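Local coordinates for protein Poly(Beta-D-mannuronate) lyase (Pseudopedobacter saltans, PDB 7O79) that probably cleaves alginate as a poly(beta-D-mannuronate) lyase of polysaccharide lyase family 6, built as a parallel beta-helix, at residues 354-360 with 389-395; 262-268 with 314-320; 104-110 with 133-139. One frame throughout, in Å; residues are numbered along the deposited sequence.

Contact 1 (354-360 with 389-395)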
loop_
_atom_site.group_PDB
_atom_site.type_symbol
_atom_site.label_atom_id
_atom_site.label_comp_id
_atom_site.label_asym_id
_atom_site.label_seq_id
_atom_site.Cartn_x
_atom_site.Cartn_y
_atom_site.Cartn_z
ATOM N N ASN A 354 -14.379 15.561 14.910
ATOM C CA ASN A 354 -13.462 15.312 16.025
ATOM C C ASN A 354 -12.065 14.901 15.569
ATOM O O ASN A 354 -11.405 14.102 16.237
ATOM C CB ASN A 354 -14.023 14.260 16.985
ATOM C CG ASN A 354 -13.406 14.359 18.369
ATOM O OD1 ASN A 354 -13.196 15.448 18.863
ATOM N ND2 ASN A 354 -13.110 13.230 18.985
ATOM N N ASN A 355 -11.593 15.426 14.437
ATOM C CA ASN A 355 -10.213 15.217 14.018
ATOM C C ASN A 355 -9.361 16.437 14.351
ATOM O O ASN A 355 -9.824 17.574 14.279
ATOM C CB ASN A 355 -10.119 14.951 12.519
ATOM C CG ASN A 355 -10.978 13.768 12.086
ATOM O OD1 ASN A 355 -10.662 12.603 12.367
ATOM N ND2 ASN A 355 -12.085 14.072 11.433
ATOM N N THR A 356 -8.094 16.192 14.636
ATOM C CA THR A 356 -7.118 17.256 14.858
ATOM C C THR A 356 -6.343 17.509 13.562
ATOM O O THR A 356 -5.553 16.669 13.127
ATOM C CB THR A 356 -6.207 16.875 16.016
ATOM O OG1 THR A 356 -7.013 16.756 17.202
ATOM C CG2 THR A 356 -5.119 17.946 16.240
ATOM N N ILE A 357 -6.597 18.666 12.945
ATOM C CA ILE A 357 -6.030 19.060 11.659
ATOM C C ILE A 357 -5.270 20.362 11.878
ATOM O O ILE A 357 -5.822 21.445 11.657
ATOM C CB ILE A 357 -7.137 19.237 10.603
ATOM C CG1 ILE A 357 -8.120 18.049 10.671
ATOM C CG2 ILE A 357 -6.520 19.442 9.194
ATOM C CD1 ILE A 357 -9.423 18.245 9.882
ATOM N N THR A 358 -4.022 20.273 12.351
ATOM C CA THR A 358 -3.276 21.457 12.793
ATOM C C THR A 358 -1.820 21.374 12.355
ATOM O O THR A 358 -1.313 20.305 12.022
ATOM C CB THR A 358 -3.270 21.627 14.316
ATOM O OG1 THR A 358 -2.590 20.518 14.908
ATOM C CG2 THR A 358 -4.671 21.713 14.872
ATOM N N HIS A 359 -1.149 22.530 12.379
ATOM C CA HIS A 359 0.288 22.615 12.133
ATOM C C HIS A 359 0.680 22.068 10.763
ATOM O O HIS A 359 1.753 21.493 10.586
ATOM C CB HIS A 359 1.069 21.935 13.259
ATOM C CG HIS A 359 0.822 22.554 14.598
ATOM N ND1 HIS A 359 -0.264 22.231 15.386
ATOM C CD2 HIS A 359 1.509 23.505 15.276
ATOM C CE1 HIS A 359 -0.222 22.941 16.501
ATOM N NE2 HIS A 359 0.842 23.723 16.458
ATOM N N ASN A 360 -0.159 22.321 9.768
ATOM C CA ASN A 360 0.110 21.920 8.397
ATOM C C ASN A 360 0.526 23.134 7.577
ATOM O O ASN A 360 0.074 24.252 7.835
ATOM C CB ASN A 360 -1.137 21.272 7.784
ATOM C CG ASN A 360 -1.524 19.994 8.514
ATOM O OD1 ASN A 360 -0.811 18.986 8.444
ATOM N ND2 ASN A 360 -2.634 20.041 9.255
ATOM N N SER A 389 -17.103 19.133 16.109
ATOM C CA SER A 389 -16.202 20.015 15.387
ATOM C C SER A 389 -14.838 19.350 15.240
ATOM O O SER A 389 -14.410 18.572 16.096
ATOM C CB SER A 389 -16.070 21.351 16.126
ATOM O OG SER A 389 -15.152 22.202 15.472
ATOM N N ASN A 390 -14.176 19.628 14.122
ATOM C CA ASN A 390 -12.763 19.324 14.003
ATOM C C ASN A 390 -11.960 20.402 14.728
ATOM O O ASN A 390 -12.438 21.519 14.931
ATOM C CB ASN A 390 -12.361 19.255 12.529
ATOM C CG ASN A 390 -13.067 18.139 11.799
ATOM O OD1 ASN A 390 -12.923 16.975 12.169
ATOM N ND2 ASN A 390 -13.841 18.484 10.757
ATOM N N ILE A 391 -10.735 20.064 15.124
ATOM C CA ILE A 391 -9.821 21.042 15.704
ATOM C C ILE A 391 -8.920 21.541 14.576
ATOM O O ILE A 391 -8.088 20.796 14.054
ATOM C CB ILE A 391 -9.019 20.460 16.875
ATOM C CG1 ILE A 391 -9.977 19.958 17.959
ATOM C CG2 ILE A 391 -8.100 21.514 17.456
ATOM C CD1 ILE A 391 -9.277 19.614 19.276
ATOM N N LEU A 392 -9.111 22.799 14.183
ATOM C CA LEU A 392 -8.446 23.407 13.037
ATOM C C LEU A 392 -7.723 24.671 13.463
ATOM O O LEU A 392 -8.364 25.646 13.866
ATOM C CB LEU A 392 -9.443 23.780 11.947
ATOM C CG LEU A 392 -9.860 22.790 10.888
ATOM C CD1 LEU A 392 -11.154 23.278 10.283
ATOM C CD2 LEU A 392 -8.774 22.782 9.829
ATOM N N GLY A 393 -6.410 24.681 13.316
ATOM C CA GLY A 393 -5.674 25.914 13.523
ATOM C C GLY A 393 -4.213 25.679 13.265
ATOM O O GLY A 393 -3.785 24.563 12.966
ATOM N N SER A 394 -3.444 26.763 13.384
ATOM C CA SER A 394 -1.997 26.712 13.206
ATOM C C SER A 394 -1.621 26.120 11.850
ATOM O O SER A 394 -0.549 25.544 11.683
ATOM C CB SER A 394 -1.330 25.935 14.337
ATOM O OG SER A 394 -1.526 26.583 15.577
ATOM N N ASN A 395 -2.502 26.248 10.870
ATOM C CA ASN A 395 -2.182 25.873 9.507
ATOM C C ASN A 395 -1.728 27.113 8.750
ATOM O O ASN A 395 -2.300 28.196 8.908
ATOM C CB ASN A 395 -3.390 25.229 8.832
ATOM C CG ASN A 395 -3.787 23.950 9.512
ATOM O OD1 ASN A 395 -2.953 23.070 9.683
ATOM N ND2 ASN A 395 -5.045 23.850 9.943
HETATM O O HOH W 1 -14.417 18.043 18.921
#

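Contact 2 (262-268 with 314-320)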
loop_
_atom_site.group_PDB
_atom_site.type_symbol
_atom_site.label_atom_id
_atom_site.label_comp_id
_atom_site.label_asym_id
_atom_site.label_seq_id
_atom_site.Cartn_x
_atom_site.Cartn_y
_atom_site.Cartn_z
ATOM N N GLY A 262 -12.235 6.355 7.741
ATOM C CA GLY A 262 -12.137 5.617 8.988
ATOM C C GLY A 262 -11.570 6.447 10.133
ATOM O O GLY A 262 -11.221 7.622 9.992
ATOM N N GLN A 263 -11.483 5.796 11.293
ATOM C CA GLN A 263 -11.256 6.520 12.530
ATOM C C GLN A 263 -9.887 6.203 13.122
ATOM O O GLN A 263 -9.319 5.130 12.896
ATOM C CB GLN A 263 -12.358 6.222 13.554
ATOM C CG GLN A 263 -12.367 4.798 14.084
ATOM C CD GLN A 263 -13.509 4.559 15.084
ATOM O OE1 GLN A 263 -14.678 4.450 14.695
ATOM N NE2 GLN A 263 -13.169 4.483 16.369
ATOM N N GLY A 264 -9.363 7.173 13.871
ATOM C CA GLY A 264 -8.184 6.961 14.680
ATOM C C GLY A 264 -6.870 6.995 13.944
ATOM O O GLY A 264 -5.857 6.575 14.519
ATOM N N HIS A 265 -6.849 7.467 12.698
ATOM C CA HIS A 265 -5.619 7.489 11.914
ATOM C C HIS A 265 -4.638 8.523 12.447
ATOM O O HIS A 265 -5.027 9.510 13.078
ATOM C CB HIS A 265 -5.926 7.787 10.444
ATOM C CG HIS A 265 -6.866 6.806 9.825
ATOM N ND1 HIS A 265 -6.700 5.443 9.941
ATOM C CD2 HIS A 265 -8.025 6.990 9.143
ATOM C CE1 HIS A 265 -7.686 4.830 9.305
ATOM N NE2 HIS A 265 -8.503 5.745 8.818
ATOM N N HIS A 266 -3.350 8.267 12.193
ATOM C CA HIS A 266 -2.245 9.177 12.497
ATOM C C HIS A 266 -1.572 9.490 11.177
ATOM O O HIS A 266 -0.967 8.605 10.561
ATOM C CB HIS A 266 -1.240 8.550 13.472
ATOM C CG HIS A 266 -1.740 8.444 14.877
ATOM N ND1 HIS A 266 -0.980 7.911 15.895
ATOM C CD2 HIS A 266 -2.924 8.798 15.436
ATOM C CE1 HIS A 266 -1.675 7.941 17.020
ATOM N NE2 HIS A 266 -2.853 8.484 16.772
ATOM N N VAL A 267 -1.700 10.724 10.719
ATOM C CA VAL A 267 -1.157 11.134 9.433
ATOM C C VAL A 267 -0.265 12.327 9.734
ATOM O O VAL A 267 -0.752 13.449 9.877
ATOM C CB VAL A 267 -2.254 11.475 8.414
ATOM C CG1 VAL A 267 -1.658 12.055 7.159
ATOM C CG2 VAL A 267 -3.042 10.228 8.071
ATOM N N VAL A 268 1.040 12.082 9.876
ATOM C CA VAL A 268 1.975 13.045 10.465
ATOM C C VAL A 268 3.278 13.055 9.680
ATOM O O VAL A 268 3.747 12.010 9.217
ATOM C CB VAL A 268 2.257 12.726 11.951
ATOM C CG1 VAL A 268 3.026 13.869 12.603
ATOM C CG2 VAL A 268 0.941 12.473 12.706
ATOM N N HIS A 314 -16.726 6.555 8.607
ATOM C CA HIS A 314 -16.707 7.933 9.083
ATOM C C HIS A 314 -15.292 8.305 9.531
ATOM O O HIS A 314 -14.647 7.545 10.253
ATOM C CB HIS A 314 -17.693 8.046 10.254
ATOM C CG HIS A 314 -18.075 9.446 10.621
ATOM N ND1 HIS A 314 -18.930 9.725 11.665
ATOM C CD2 HIS A 314 -17.746 10.643 10.073
ATOM C CE1 HIS A 314 -19.110 11.032 11.747
ATOM N NE2 HIS A 314 -18.398 11.612 10.797
ATOM N N VAL A 315 -14.785 9.449 9.069
ATOM C CA VAL A 315 -13.443 9.898 9.452
ATOM C C VAL A 315 -13.571 10.699 10.745
ATOM O O VAL A 315 -13.981 11.869 10.750
ATOM C CB VAL A 315 -12.755 10.714 8.354
ATOM C CG1 VAL A 315 -11.348 11.123 8.810
ATOM C CG2 VAL A 315 -12.635 9.916 7.055
ATOM N N LYS A 316 -13.194 10.082 11.851
ATOM C CA LYS A 316 -13.240 10.776 13.125
ATOM C C LYS A 316 -12.029 10.413 13.964
ATOM O O LYS A 316 -11.347 9.414 13.723
ATOM C CB LYS A 316 -14.536 10.463 13.882
ATOM C CG LYS A 316 -14.736 8.995 14.175
ATOM C CD LYS A 316 -16.182 8.729 14.608
ATOM C CE LYS A 316 -16.292 7.409 15.345
ATOM N NZ LYS A 316 -17.675 7.155 15.850
ATOM N N ASP A 317 -11.740 11.279 14.930
ATOM C CA ASP A 317 -10.834 10.971 16.023
ATOM C C ASP A 317 -9.397 10.815 15.527
ATOM O O ASP A 317 -8.583 10.158 16.177
ATOM C CB ASP A 317 -11.253 9.670 16.718
ATOM C CG ASP A 317 -12.627 9.767 17.357
ATOM O OD1 ASP A 317 -13.077 10.875 17.715
ATOM O OD2 ASP A 317 -13.227 8.692 17.582
ATOM N N GLY A 318 -9.077 11.357 14.344
ATOM C CA GLY A 318 -7.766 11.165 13.759
ATOM C C GLY A 318 -6.811 12.316 14.059
ATOM O O GLY A 318 -7.216 13.387 14.505
ATOM N N LEU A 319 -5.523 12.069 13.805
ATOM C CA LEU A 319 -4.474 13.071 13.982
ATOM C C LEU A 319 -3.879 13.382 12.614
ATOM O O LEU A 319 -3.251 12.516 11.996
ATOM C CB LEU A 319 -3.394 12.563 14.939
ATOM C CG LEU A 319 -2.421 13.603 15.496
ATOM C CD1 LEU A 319 -3.099 14.493 16.550
ATOM C CD2 LEU A 319 -1.188 12.909 16.079
ATOM N N TYR A 320 -4.059 14.616 12.145
ATOM C CA TYR A 320 -3.608 15.046 10.819
ATOM C C TYR A 320 -2.733 16.288 11.010
ATOM O O TYR A 320 -3.208 17.397 10.785
ATOM C CB TYR A 320 -4.827 15.320 9.896
ATOM C CG TYR A 320 -5.691 14.083 9.718
ATOM C CD1 TYR A 320 -5.349 13.105 8.790
ATOM C CD2 TYR A 320 -6.816 13.873 10.509
ATOM C CE1 TYR A 320 -6.135 11.951 8.636
ATOM C CE2 TYR A 320 -7.607 12.713 10.361
ATOM C CZ TYR A 320 -7.245 11.761 9.431
ATOM O OH TYR A 320 -8.018 10.624 9.275
HETATM O O HOH W 2 -9.389 9.290 11.346
HETATM O O HOH W 3 -11.309 6.320 17.424
HETATM O O HOH W 4 -15.429 5.114 11.672
HETATM O O HOH W 5 -17.093 4.333 16.130
#

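Contact 3 (104-110 with 133-139)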
loop_
_atom_site.group_PDB
_atom_site.type_symbol
_atom_site.label_atom_id
_atom_site.label_comp_id
_atom_site.label_asym_id
_atom_site.label_seq_id
_atom_site.Cartn_x
_atom_site.Cartn_y
_atom_site.Cartn_z
ATOM N N ALA A 104 14.526 -9.568 -7.955
ATOM C CA ALA A 104 13.823 -8.670 -8.857
ATOM C C ALA A 104 12.832 -9.449 -9.708
ATOM O O ALA A 104 13.023 -10.635 -9.984
ATOM C CB ALA A 104 14.786 -7.897 -9.767
ATOM N N ILE A 105 11.750 -8.772 -10.085
ATOM C CA ILE A 105 10.777 -9.275 -11.041
ATOM C C ILE A 105 10.691 -8.222 -12.131
ATOM O O ILE A 105 10.410 -7.054 -11.841
ATOM C CB ILE A 105 9.399 -9.505 -10.406
ATOM C CG1 ILE A 105 9.476 -10.511 -9.264
ATOM C CG2 ILE A 105 8.438 -10.032 -11.454
ATOM C CD1 ILE A 105 8.122 -10.756 -8.608
ATOM N N VAL A 106 10.949 -8.619 -13.376
ATOM C CA VAL A 106 11.117 -7.661 -14.471
ATOM C C VAL A 106 10.191 -8.055 -15.613
ATOM O O VAL A 106 10.305 -9.160 -16.151
ATOM C CB VAL A 106 12.580 -7.594 -14.943
ATOM C CG1 VAL A 106 12.725 -6.703 -16.180
ATOM C CG2 VAL A 106 13.490 -7.108 -13.818
ATOM N N ASP A 107 9.273 -7.151 -15.981
ATOM C CA ASP A 107 8.312 -7.351 -17.075
ATOM C C ASP A 107 7.768 -8.773 -17.184
ATOM O O ASP A 107 7.606 -9.304 -18.287
ATOM C CB ASP A 107 8.922 -6.944 -18.419
ATOM C CG ASP A 107 9.443 -5.539 -18.412
ATOM O OD1 ASP A 107 8.780 -4.676 -17.800
ATOM O OD2 ASP A 107 10.515 -5.286 -19.009
ATOM N N PHE A 108 7.453 -9.382 -16.042
ATOM C CA PHE A 108 7.038 -10.783 -15.961
ATOM C C PHE A 108 5.552 -10.944 -16.291
ATOM O O PHE A 108 4.766 -11.504 -15.520
ATOM C CB PHE A 108 7.358 -11.312 -14.571
ATOM C CG PHE A 108 7.551 -12.801 -14.503
ATOM C CD1 PHE A 108 8.718 -13.392 -14.957
ATOM C CD2 PHE A 108 6.568 -13.603 -13.939
ATOM C CE1 PHE A 108 8.904 -14.771 -14.868
ATOM C CE2 PHE A 108 6.731 -14.987 -13.845
ATOM C CZ PHE A 108 7.909 -15.576 -14.313
ATOM N N ASN A 109 5.188 -10.487 -17.498
ATOM C CA ASN A 109 3.813 -10.185 -17.860
ATOM C C ASN A 109 3.200 -11.202 -18.824
ATOM O O ASN A 109 3.880 -11.733 -19.706
ATOM C CB ASN A 109 3.721 -8.785 -18.477
ATOM C CG ASN A 109 4.116 -7.698 -17.495
ATOM O OD1 ASN A 109 3.722 -7.745 -16.326
ATOM N ND2 ASN A 109 4.863 -6.701 -17.964
ATOM N N PRO A 110 1.912 -11.475 -18.681
ATOM C CA PRO A 110 1.204 -12.334 -19.632
ATOM C C PRO A 110 0.825 -11.515 -20.861
ATOM O O PRO A 110 1.106 -10.318 -20.942
ATOM C CB PRO A 110 -0.027 -12.761 -18.841
ATOM C CG PRO A 110 -0.347 -11.510 -18.045
ATOM C CD PRO A 110 0.985 -10.882 -17.697
ATOM N N SER A 133 13.266 -5.529 -6.194
ATOM C CA SER A 133 12.914 -4.582 -7.249
ATOM C C SER A 133 11.830 -5.169 -8.141
ATOM O O SER A 133 11.853 -6.356 -8.468
ATOM C CB SER A 133 14.119 -4.204 -8.128
ATOM O OG SER A 133 15.083 -3.480 -7.400
ATOM N N PHE A 134 10.905 -4.309 -8.561
ATOM C CA PHE A 134 9.734 -4.719 -9.323
ATOM C C PHE A 134 9.489 -3.710 -10.433
ATOM O O PHE A 134 9.294 -2.520 -10.167
ATOM C CB PHE A 134 8.513 -4.847 -8.403
ATOM C CG PHE A 134 8.765 -5.708 -7.190
ATOM C CD1 PHE A 134 8.602 -7.083 -7.270
ATOM C CD2 PHE A 134 9.250 -5.161 -6.015
ATOM C CE1 PHE A 134 8.841 -7.891 -6.189
ATOM C CE2 PHE A 134 9.499 -5.963 -4.916
ATOM C CZ PHE A 134 9.295 -7.340 -4.999
ATOM N N LYS A 135 9.496 -4.182 -11.676
ATOM C CA LYS A 135 9.413 -3.284 -12.819
ATOM C C LYS A 135 8.476 -3.834 -13.886
ATOM O O LYS A 135 8.644 -4.971 -14.339
ATOM C CB LYS A 135 10.799 -3.051 -13.424
ATOM C CG LYS A 135 10.736 -2.095 -14.611
ATOM C CD LYS A 135 12.097 -1.837 -15.228
ATOM C CE LYS A 135 11.992 -0.802 -16.344
ATOM N NZ LYS A 135 11.200 -1.335 -17.482
ATOM N N GLY A 136 7.498 -3.029 -14.293
ATOM C CA GLY A 136 6.772 -3.287 -15.520
ATOM C C GLY A 136 5.508 -4.124 -15.427
ATOM O O GLY A 136 4.959 -4.485 -16.476
ATOM N N LYS A 137 5.012 -4.441 -14.229
ATOM C CA LYS A 137 3.797 -5.247 -14.151
ATOM C C LYS A 137 2.649 -4.548 -14.877
ATOM O O LYS A 137 2.406 -3.351 -14.681
ATOM C CB LYS A 137 3.412 -5.515 -12.701
ATOM C CG LYS A 137 2.244 -6.481 -12.575
ATOM C CD LYS A 137 1.732 -6.587 -11.141
ATOM C CE LYS A 137 1.063 -7.918 -10.922
ATOM N NZ LYS A 137 -0.395 -7.851 -11.307
ATOM N N ASN A 138 1.945 -5.291 -15.738
ATOM C CA ASN A 138 0.968 -4.648 -16.603
ATOM C C ASN A 138 -0.382 -5.356 -16.635
ATOM O O ASN A 138 -1.248 -4.964 -17.426
ATOM C CB ASN A 138 1.541 -4.490 -18.020
ATOM C CG ASN A 138 1.618 -5.802 -18.794
ATOM O OD1 ASN A 138 1.288 -6.870 -18.282
ATOM N ND2 ASN A 138 2.018 -5.710 -20.058
ATOM N N ASN A 139 -0.608 -6.349 -15.779
ATOM C CA ASN A 139 -1.852 -7.110 -15.755
ATOM C C ASN A 139 -2.634 -6.834 -14.476
ATOM O O ASN A 139 -2.157 -6.178 -13.543
ATOM C CB ASN A 139 -1.579 -8.613 -15.880
ATOM C CG ASN A 139 -0.709 -9.151 -14.740
ATOM O OD1 ASN A 139 0.079 -8.415 -14.145
ATOM N ND2 ASN A 139 -0.869 -10.433 -14.427
#

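Contact 1 (354-360 with 389-395)
Asn355 and Asn390 lie side by side with amide planes 22° apart, and Asn360 and Asn395 repeat the arrangement five residues on. In the first pair Asn390 OD1 takes two bonds, one from Asn355 N, in the carbonyl plane on a lone pair, and one from Asn355 ND2, tilted from that plane, each 3.1 Å long. In the second, Asn395 OD1 accepts Asn360 N at 2.9 Å and Asn360 ND2 at 3.1 Å. Asn395 CG stands anti to its carbonyl carbon (chi1 -63°), which lays the amide alongside Asn360. Asn395 ND2 gives an almost straight bond to Ile357 O, from above the carbonyl plane. Asparagines lined up and bonded from coil to coil make an asparagine ladder, known from many parallel beta-helices. The Asn360-Asn395 row runs on to the preceding coil, where Asn360 OD1 accepts from Asn323 N, whereas Asn355 OD1 accepts from Gly318 N. Backbone bonding between the parallel strands is short: Ile391 N to Asn355 O and Ile357 N to Ile391 O, both 2.8 Å. Leu392 CD2 reaches Ile357 CB at 4.0 Å. Ser394 CB sits 3.7 Å from the His359 ring centroid in a CH-pi contact, while Thr358 OG1 hydrogen-bonds His359 ND1 at the ring edge.

Contact 2 (262-268 with 314-320)
With CG swung away from the carbonyl carbon (chi1 -60°), the Tyr320 side chain runs alongside that of His265, whose chi1 of -58° is nearly the same. The phenol oxygen therefore ends at the edge of the imidazole, near its plane, with Tyr320 OH 3.6 Å from His265 CD2. Nearer the backbone, Val267 crosses the tyrosine obliquely, its CB 3.5 Å from Tyr320 CD1. Beyond the ring, Tyr320 OH hydrogen-bonds a water at 2.8 Å, and that water gives its own protons to Gly262 O and Lys316 O, joining the phenol to both backbones. On the other flank, Gln263 and Lys316 extend side by side, and a second water links Gln263 OE1 to Lys316 NZ. Three direct backbone bonds hold the segments together: Gly264 N to Lys316 O at 3.0 Å, Leu319 N to His265 O at 2.7 Å and Val267 N to Leu319 O at 2.7 Å. The last two form the parallel bridge of His266 with Leu319, as expected between successive coils of a beta-helix. His265 is held at both nitrogens, by Asn240 N and Ala261 O, which fixes the rotation of its ring. Strand 266-273 lies between strands 241-248 and 319-328, and inside the coil Tyr320 packs on Leu260 of strand 255-260 and on Leu280 and Leu282 of strand 280-283.

Contact 3 (104-110 with 133-139)
Ile105 meets Phe134 on the buried side of the two parallel strands, its CD1 lying at the ring edge, near the ring plane and 3.8 Å from Phe134 CE1. The backbone there is regularly bonded: Ile105 N to Ser133 O at 2.9 Å, Lys135 N to Ile105 O at 3.0 Å and Asp107 N to Lys135 O at 2.8 Å. Past the strands the Asn109 side chain takes over. Its chi1 of -63° turns the amide so that ND2 gives a 2.7 Å bond to Gly136 O, while OD1 accepts Asn138 N from above the carbonyl plane. The Asn109 amide stacks over that of Asn138, planes 23° apart, and Pro110 crosses Asn139 at about a right angle. The outer side is looser: Asp107 OD1 and Lys135 NZ, oppositely charged, stay 4.1 Å apart, too far for a salt bridge, and Asp107 is exposed. The two strands belong to successive coils of the parallel beta-helix. Strand 99-106 pairs on its other edge with 73-83, and strand 128-135 with 155-162, where the Phe134 and Phe161 rings meet. Trp119 of strand 118-122 touches Ile105 and Asn109, and makes a cation-pi contact with Lys137, whose NZ also hydrogen-bonds Gln141 O.

From the N terminus, contact 3 comes first: 104-110 pairs with 133-139 after a 22-residue excursion through strand 118-122. Contact 2 follows, its 45 intervening residues carrying strand 280-283 and the small hairpin of 299-300 with 308-309. Contact 1 closes last, around strand 371-373. The three loops run in series, none nesting in or crossing another. Each joins successive coils of the beta-helix, contact 3 on the opposite side of the chain's centre from the other two, about 42 Å between centres from contact 1. Contacts 1 and 2 touch, strands 319-328 and 356-364 being neighbours: Asn354 ND2 lies 2.7 Å from Asp317 OD1, a probable hydrogen bond.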